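Local coordinates for ZYG-9 (Caenorhabditis elegans, PDB 2OF3), which plays a major part in organising microtubules and spindle poles during mitosis and meiosis in one-cell stage embryos and belongs to the TOG/XMAP215 family, at residues A[49-52]-A[53-57]; A[153-156]-A[157-161]; A[193-197]-A[198-202]. One frame throughout, in Å; residues are numbered along the deposited sequence.

Contact 1: A[49-52]-A[53-57]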
loop_
_atom_site.group_PDB
_atom_site.type_symbol
_atom_site.label_atom_id
_atom_site.label_comp_id
_atom_site.label_asym_id
_atom_site.label_seq_id
_atom_site.Cartn_x
_atom_site.Cartn_y
_atom_site.Cartn_z
ATOM N N VAL A 49 -23.791 17.108 -0.689
ATOM C CA VAL A 49 -24.650 15.935 -0.610
ATOM C C VAL A 49 -24.732 15.211 -1.926
ATOM O O VAL A 49 -24.881 13.995 -1.929
ATOM C CB VAL A 49 -26.084 16.260 -0.049
ATOM C CG1 VAL A 49 -25.990 17.163 1.148
ATOM C CG2 VAL A 49 -26.936 16.903 -1.123
ATOM N N SER A 50 -24.603 15.906 -3.059
ATOM C CA SER A 50 -24.648 15.169 -4.347
ATOM C C SER A 50 -23.457 14.291 -4.554
ATOM O O SER A 50 -23.600 13.208 -5.125
ATOM C CB SER A 50 -24.758 16.098 -5.561
ATOM O OG SER A 50 -23.662 16.984 -5.597
ATOM N N LEU A 51 -22.261 14.721 -4.114
ATOM C CA LEU A 51 -21.123 13.763 -4.054
ATOM C C LEU A 51 -21.360 12.665 -3.023
ATOM O O LEU A 51 -21.135 11.486 -3.302
ATOM C CB LEU A 51 -19.806 14.499 -3.776
ATOM C CG LEU A 51 -18.527 13.647 -3.782
ATOM C CD1 LEU A 51 -18.342 12.849 -5.049
ATOM C CD2 LEU A 51 -17.304 14.579 -3.546
ATOM N N MET A 52 -21.839 13.041 -1.837
ATOM C CA MET A 52 -22.158 12.054 -0.799
ATOM C C MET A 52 -23.123 10.976 -1.262
ATOM O O MET A 52 -22.928 9.770 -0.945
ATOM C CB MET A 52 -22.691 12.741 0.481
ATOM C CG MET A 52 -21.612 13.516 1.301
ATOM S SD MET A 52 -20.323 12.464 1.974
ATOM C CE MET A 52 -21.251 11.619 3.220
ATOM N N SER A 53 -24.196 11.373 -1.974
ATOM C CA SER A 53 -25.160 10.376 -2.504
ATOM C C SER A 53 -24.528 9.393 -3.426
ATOM O O SER A 53 -24.933 8.244 -3.438
ATOM C CB SER A 53 -26.331 11.038 -3.245
ATOM O OG SER A 53 -26.823 12.097 -2.448
ATOM N N GLN A 54 -23.529 9.820 -4.210
ATOM C CA GLN A 54 -22.854 8.877 -5.124
ATOM C C GLN A 54 -21.892 7.968 -4.367
ATOM O O GLN A 54 -21.845 6.750 -4.597
ATOM C CB GLN A 54 -22.093 9.628 -6.239
ATOM C CG GLN A 54 -22.988 10.430 -7.221
ATOM C CD GLN A 54 -22.204 11.455 -8.056
ATOM O OE1 GLN A 54 -21.137 11.955 -7.651
ATOM N NE2 GLN A 54 -22.753 11.801 -9.208
ATOM N N LEU A 55 -21.113 8.587 -3.477
ATOM C CA LEU A 55 -20.101 7.887 -2.678
ATOM C C LEU A 55 -20.717 6.754 -1.895
ATOM O O LEU A 55 -20.139 5.691 -1.801
ATOM C CB LEU A 55 -19.376 8.875 -1.727
ATOM C CG LEU A 55 -18.292 9.802 -2.328
ATOM C CD1 LEU A 55 -17.718 10.715 -1.265
ATOM C CD2 LEU A 55 -17.200 9.008 -2.957
ATOM N N PHE A 56 -21.886 6.938 -1.328
ATOM C CA PHE A 56 -22.476 5.886 -0.534
ATOM C C PHE A 56 -23.739 5.203 -1.079
ATOM O O PHE A 56 -24.481 4.594 -0.352
ATOM C CB PHE A 56 -22.630 6.317 0.916
ATOM C CG PHE A 56 -21.343 6.731 1.554
ATOM C CD1 PHE A 56 -20.897 8.007 1.456
ATOM C CD2 PHE A 56 -20.568 5.837 2.218
ATOM C CE1 PHE A 56 -19.730 8.363 2.009
ATOM C CE2 PHE A 56 -19.395 6.226 2.752
ATOM C CZ PHE A 56 -19.001 7.485 2.654
ATOM N N HIS A 57 -23.965 5.321 -2.369
ATOM C CA HIS A 57 -24.754 4.357 -3.110
ATOM C C HIS A 57 -24.228 2.974 -3.038
ATOM O O HIS A 57 -23.097 2.745 -2.724
ATOM C CB HIS A 57 -24.800 4.736 -4.556
ATOM C CG HIS A 57 -26.147 5.138 -5.034
ATOM N ND1 HIS A 57 -27.062 4.231 -5.504
ATOM C CD2 HIS A 57 -26.719 6.353 -5.160
ATOM C CE1 HIS A 57 -28.150 4.868 -5.871
ATOM N NE2 HIS A 57 -27.969 6.156 -5.672
#

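Contact 2: A[153-156]-A[157-161]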
loop_
_atom_site.group_PDB
_atom_site.type_symbol
_atom_site.label_atom_id
_atom_site.label_comp_id
_atom_site.label_asym_id
_atom_site.label_seq_id
_atom_site.Cartn_x
_atom_site.Cartn_y
_atom_site.Cartn_z
ATOM N N ARG A 153 1.538 -1.353 -8.232
ATOM C CA ARG A 153 2.931 -1.134 -7.893
ATOM C C ARG A 153 3.341 0.266 -8.137
ATOM O O ARG A 153 4.176 0.784 -7.387
ATOM C CB ARG A 153 3.896 -2.072 -8.631
ATOM C CG ARG A 153 5.375 -1.626 -8.601
ATOM C CD ARG A 153 6.052 -1.583 -7.139
ATOM N NE ARG A 153 6.812 -2.799 -7.086
ATOM C CZ ARG A 153 8.113 -3.018 -7.331
ATOM N NH1 ARG A 153 9.091 -2.101 -7.463
ATOM N NH2 ARG A 153 8.426 -4.275 -7.318
ATOM N N ASP A 154 2.791 0.913 -9.162
ATOM C CA ASP A 154 3.097 2.347 -9.404
ATOM C C ASP A 154 2.649 3.212 -8.234
ATOM O O ASP A 154 3.352 4.174 -7.876
ATOM C CB ASP A 154 2.428 2.890 -10.675
ATOM C CG ASP A 154 2.957 2.236 -11.960
ATOM O OD1 ASP A 154 4.160 1.816 -11.985
ATOM O OD2 ASP A 154 2.160 2.132 -12.932
ATOM N N ILE A 155 1.504 2.890 -7.632
ATOM C CA ILE A 155 1.077 3.630 -6.393
ATOM C C ILE A 155 2.007 3.299 -5.214
ATOM O O ILE A 155 2.416 4.162 -4.494
ATOM C CB ILE A 155 -0.423 3.352 -6.001
ATOM C CG1 ILE A 155 -1.376 3.874 -7.063
ATOM C CG2 ILE A 155 -0.796 3.923 -4.591
ATOM C CD1 ILE A 155 -2.624 2.995 -7.141
ATOM N N VAL A 156 2.384 2.040 -5.050
ATOM C CA VAL A 156 3.341 1.667 -4.016
ATOM C C VAL A 156 4.636 2.452 -4.200
ATOM O O VAL A 156 5.233 2.863 -3.220
ATOM C CB VAL A 156 3.602 0.162 -4.043
ATOM C CG1 VAL A 156 4.742 -0.192 -3.059
ATOM C CG2 VAL A 156 2.323 -0.606 -3.628
ATOM N N ASN A 157 5.119 2.621 -5.433
ATOM C CA ASN A 157 6.400 3.327 -5.700
ATOM C C ASN A 157 6.343 4.805 -5.299
ATOM O O ASN A 157 7.331 5.359 -4.784
ATOM C CB ASN A 157 6.810 3.208 -7.197
ATOM C CG ASN A 157 7.324 1.815 -7.569
ATOM O OD1 ASN A 157 7.647 0.985 -6.694
ATOM N ND2 ASN A 157 7.401 1.542 -8.891
ATOM N N VAL A 158 5.201 5.449 -5.489
ATOM C CA VAL A 158 5.025 6.835 -4.961
ATOM C C VAL A 158 5.020 6.883 -3.406
ATOM O O VAL A 158 5.720 7.701 -2.789
ATOM C CB VAL A 158 3.737 7.500 -5.541
ATOM C CG1 VAL A 158 3.563 8.917 -5.030
ATOM C CG2 VAL A 158 3.801 7.489 -7.102
ATOM N N LEU A 159 4.263 5.994 -2.773
ATOM C CA LEU A 159 4.219 5.928 -1.328
ATOM C C LEU A 159 5.565 5.610 -0.711
ATOM O O LEU A 159 5.866 6.078 0.374
ATOM C CB LEU A 159 3.208 4.852 -0.878
ATOM C CG LEU A 159 1.739 5.223 -1.011
ATOM C CD1 LEU A 159 0.842 3.967 -1.001
ATOM C CD2 LEU A 159 1.387 6.165 0.131
ATOM N N SER A 160 6.379 4.788 -1.367
ATOM C CA SER A 160 7.723 4.465 -0.876
ATOM C C SER A 160 8.532 5.744 -0.805
ATOM O O SER A 160 9.364 5.878 0.075
ATOM C CB SER A 160 8.451 3.493 -1.829
ATOM O OG SER A 160 7.816 2.230 -1.939
ATOM N N ASP A 161 8.332 6.666 -1.733
ATOM C CA ASP A 161 9.012 7.957 -1.672
ATOM C C ASP A 161 8.519 8.811 -0.537
ATOM O O ASP A 161 9.320 9.448 0.095
ATOM C CB ASP A 161 8.858 8.772 -2.960
ATOM C CG ASP A 161 9.713 8.228 -4.110
ATOM O OD1 ASP A 161 10.714 7.497 -3.853
ATOM O OD2 ASP A 161 9.392 8.546 -5.294
HETATM O O HOH W 1 6.331 3.316 -10.758
#

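Contact 3: A[193-197]-A[198-202]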
loop_
_atom_site.group_PDB
_atom_site.type_symbol
_atom_site.label_atom_id
_atom_site.label_comp_id
_atom_site.label_asym_id
_atom_site.label_seq_id
_atom_site.Cartn_x
_atom_site.Cartn_y
_atom_site.Cartn_z
ATOM N N TYR A 193 13.589 -4.295 -4.284
ATOM C CA TYR A 193 13.902 -3.013 -4.858
ATOM C C TYR A 193 14.450 -2.000 -3.825
ATOM O O TYR A 193 15.356 -1.220 -4.126
ATOM C CB TYR A 193 12.633 -2.549 -5.530
ATOM C CG TYR A 193 12.495 -1.104 -5.890
ATOM C CD1 TYR A 193 13.186 -0.542 -6.977
ATOM C CD2 TYR A 193 11.603 -0.315 -5.182
ATOM C CE1 TYR A 193 13.000 0.833 -7.317
ATOM C CE2 TYR A 193 11.402 1.004 -5.499
ATOM C CZ TYR A 193 12.092 1.586 -6.567
ATOM O OH TYR A 193 11.802 2.936 -6.834
ATOM N N TYR A 194 13.903 -2.006 -2.612
ATOM C CA TYR A 194 14.431 -1.173 -1.523
ATOM C C TYR A 194 15.910 -1.486 -1.247
ATOM O O TYR A 194 16.754 -0.589 -1.029
ATOM C CB TYR A 194 13.623 -1.425 -0.254
ATOM C CG TYR A 194 12.186 -0.913 -0.250
ATOM C CD1 TYR A 194 11.709 -0.019 -1.214
ATOM C CD2 TYR A 194 11.320 -1.261 0.811
ATOM C CE1 TYR A 194 10.367 0.467 -1.152
ATOM C CE2 TYR A 194 10.010 -0.800 0.876
ATOM C CZ TYR A 194 9.538 0.067 -0.100
ATOM O OH TYR A 194 8.219 0.518 0.015
ATOM N N ILE A 195 16.231 -2.770 -1.226
ATOM C CA ILE A 195 17.569 -3.219 -0.821
ATOM C C ILE A 195 18.560 -2.964 -1.938
ATOM O O ILE A 195 19.658 -2.455 -1.689
ATOM C CB ILE A 195 17.616 -4.685 -0.464
ATOM C CG1 ILE A 195 16.817 -4.926 0.787
ATOM C CG2 ILE A 195 19.030 -5.052 -0.154
ATOM C CD1 ILE A 195 16.426 -6.335 0.914
ATOM N N THR A 196 18.179 -3.301 -3.169
ATOM C CA THR A 196 18.997 -2.956 -4.314
ATOM C C THR A 196 19.299 -1.446 -4.394
ATOM O O THR A 196 20.392 -1.041 -4.797
ATOM C CB THR A 196 18.336 -3.476 -5.619
ATOM O OG1 THR A 196 18.408 -4.902 -5.621
ATOM C CG2 THR A 196 19.032 -2.976 -6.858
ATOM N N ASN A 197 18.349 -0.597 -4.033
ATOM C CA ASN A 197 18.567 0.827 -4.242
ATOM C C ASN A 197 19.129 1.572 -3.072
ATOM O O ASN A 197 19.833 2.536 -3.297
ATOM C CB ASN A 197 17.312 1.521 -4.751
ATOM C CG ASN A 197 16.957 1.067 -6.150
ATOM O OD1 ASN A 197 16.089 0.201 -6.325
ATOM N ND2 ASN A 197 17.675 1.586 -7.151
ATOM N N ALA A 198 18.822 1.127 -1.844
ATOM C CA ALA A 198 19.262 1.812 -0.636
ATOM C C ALA A 198 20.090 0.948 0.314
ATOM O O ALA A 198 20.573 1.451 1.291
ATOM C CB ALA A 198 18.055 2.389 0.094
ATOM N N GLY A 199 20.240 -0.351 0.054
ATOM C CA GLY A 199 20.965 -1.243 0.958
ATOM C C GLY A 199 20.141 -1.893 2.055
ATOM O O GLY A 199 18.972 -1.544 2.308
ATOM N N ILE A 200 20.758 -2.849 2.732
ATOM C CA ILE A 200 20.083 -3.596 3.809
ATOM C C ILE A 200 20.232 -2.909 5.174
ATOM O O ILE A 200 19.394 -3.075 6.073
ATOM C CB ILE A 200 20.548 -5.098 3.850
ATOM C CG1 ILE A 200 19.786 -5.912 4.897
ATOM C CG2 ILE A 200 22.105 -5.196 4.030
ATOM C CD1 ILE A 200 18.257 -5.881 4.794
ATOM N N SER A 201 21.310 -2.148 5.310
ATOM C CA SER A 201 21.631 -1.502 6.594
ATOM C C SER A 201 20.506 -0.613 7.157
ATOM O O SER A 201 20.178 -0.721 8.361
ATOM C CB SER A 201 22.956 -0.742 6.524
ATOM O OG SER A 201 23.070 0.028 7.707
ATOM N N PRO A 202 19.866 0.218 6.288
ATOM C CA PRO A 202 18.748 1.030 6.819
ATOM C C PRO A 202 17.582 0.191 7.393
ATOM O O PRO A 202 16.760 0.738 8.152
ATOM C CB PRO A 202 18.292 1.832 5.608
ATOM C CG PRO A 202 19.405 1.763 4.610
ATOM C CD PRO A 202 20.083 0.461 4.845
HETATM O O HOH W 2 16.582 0.110 1.771
#

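Contact 1: A[49-52]-A[53-57]
Ser-53, Leu-55 and Phe-56 reach back one turn along helix 49-55 through i to i+4 backbone bonds, from Ser-53 N to Val-49 O, Leu-55 N to Leu-51 O and Phe-56 N to Met-52 O, before Phe-56 becomes the first residue to leave helical angles. Val-49 O is gripped twice, because Ser-53 OG also donates to it at 2.8 Å from above the carbonyl plane. That serine hydroxyl sits beside its own backbone N, with chi1 at -47°, and this swings it back over the preceding turn.

On the buried side, Leu-51 CG packs against Leu-55 CD1 at 3.9 Å, while Leu-51 CD1 meets Leu-55 CG at 4.1 Å and also comes near the amide oxygen of Gln-54. Leu-43 of helix 33-44 adds to the packing of Leu-55, and Leu-4 to that of Leu-51. With an alanine here instead of Leu-51, a gap would probably open beside Leu-55, and Leu-4 would lose an apolar partner.

Met-52 and Phe-56 run side by side in the same direction. The methionine chain bends at both chi2 and chi3, which brings CE to 3.8 Å from Phe-56 CE1. Its SD lies at the ring edge, 5.4 Å from the centroid of Phe-56, a Met-aromatic contact. Trp-91 makes an edge-to-face contact with the same ring and also donates through NE1 to Leu-55 O. Sulfur, methyl and a second aromatic ring thus probably hold the Phe-56 side chain largely by dispersion, just where regular helical bonding runs out.

Contact 2: A[153-156]-A[157-161]
Arg-153 and Asn-157 meet one turn apart on helix 146-163, a central helix of this all-helical TOG domain. The amide oxygen Asn-157 OD1 lies 3.1 Å from Arg-153 CD, alongside the aliphatic part of the arginine chain. Beyond it, Arg-153 NH1 donates to Asn-157 OD1 in a weak bond of 3.5 Å. The oxygen is met at the guanidinium edge, close to its plane, and the two flat groups stand 82° apart. Arg-153 takes this course because its chain bends at chi2 (64°) and again at chi3, carrying the charged end over the next turn. Both side chains also pack on Tyr-193 of helix 181-198.

The other end of the same amide is held through water: Asn-157 ND2 donates to water 1 at 2.8 Å, and that water donates in turn to Asp-154 OD1 at 2.9 Å. The amide therefore has an acceptor end turned to the arginine and a donor end linked to the aspartate, which should favour this setting over its flipped one.

As in other TOG domains, helices pack in layers, and the apolar side chains of this one pack on helices 101-120 and 127-139. Ile-155 and Leu-159 lie side by side, with Ile-155 CG2 at 3.9 Å from Leu-159 CD1; Leu-137 of helix 127-139 touches both, and Ile-155 also reaches helix 101-120. Val-158 packs on that helix too, through Val-115 and Arg-119. Each backbone N from Asn-157 to Ser-160 bonds to the carbonyl four residues back, the straightest being Leu-159 N to Ile-155 O at 174°. Ser-160 OG, 3.0 Å from Val-156 O, is hydrogen-bonded to Tyr-194 OH on helix 181-198.

Contact 3: A[193-197]-A[198-202]
Ala-198, the last residue of helix 181-198, closes a final regular turn by donating from its N to Tyr-194 O over 2.8 Å. The methyl carbon Ala-198 CB lies 3.4 Å from the same acceptor, Tyr-194 O.

At Gly-199 the chain leaves the helix. Its N still reaches Ile-195 O at 2.8 Å, but the bond is bent, with an N-H...O angle of 139° and the donor tilted from the carbonyl plane. The positive phi of 89° explains the glycine: with these backbone angles a CB would be jammed against the carbonyl oxygen of Ala-198. Gly-199 O is linked back to the helix through water 2, which donates to it at 3.0 Å and to Tyr-194 O at 2.9 Å. Tyr-194 O is thereby engaged twice, by the Ala-198 amide and by the water, so the departing chain stays tied to the last turn.

This is a helix C-terminus ended by a glycine, and it starts the connection from helix 181-198 to helix 208-212 in the TOG domain. Ile-200 comes next and meets Ile-195 across the turn. The branch of Ile-195 that comes nearest is CG2, which lies 4.0 Å from Ile-200 N and 4.3 Å from Ile-200 CB. Cys-234 of helix 221-238 touches both isoleucines, while Val-208 and Glu-209 pack on Ile-200 from helix 208-212. A 3-10 segment begins at the following residue, Ser-201.

How the contacts relate
From the N terminus the three contacts come in series, none nesting in or crossing another, and each closes only a turn or so of local chain. Contact 1 spans helix 49-55 at one end of the domain, contact 2 sits within helix 146-163 close to the middle, and contact 3 marks the exit from helix 181-198. Contacts 1 and 3 lie on opposite sides of the chain's centre, their own centres about 43 Å apart. Contacts 2 and 3 touch directly through the two tyrosines of contact 3, joining helix 146-163 to helix 181-198, with only helix 165-174 between them along the chain.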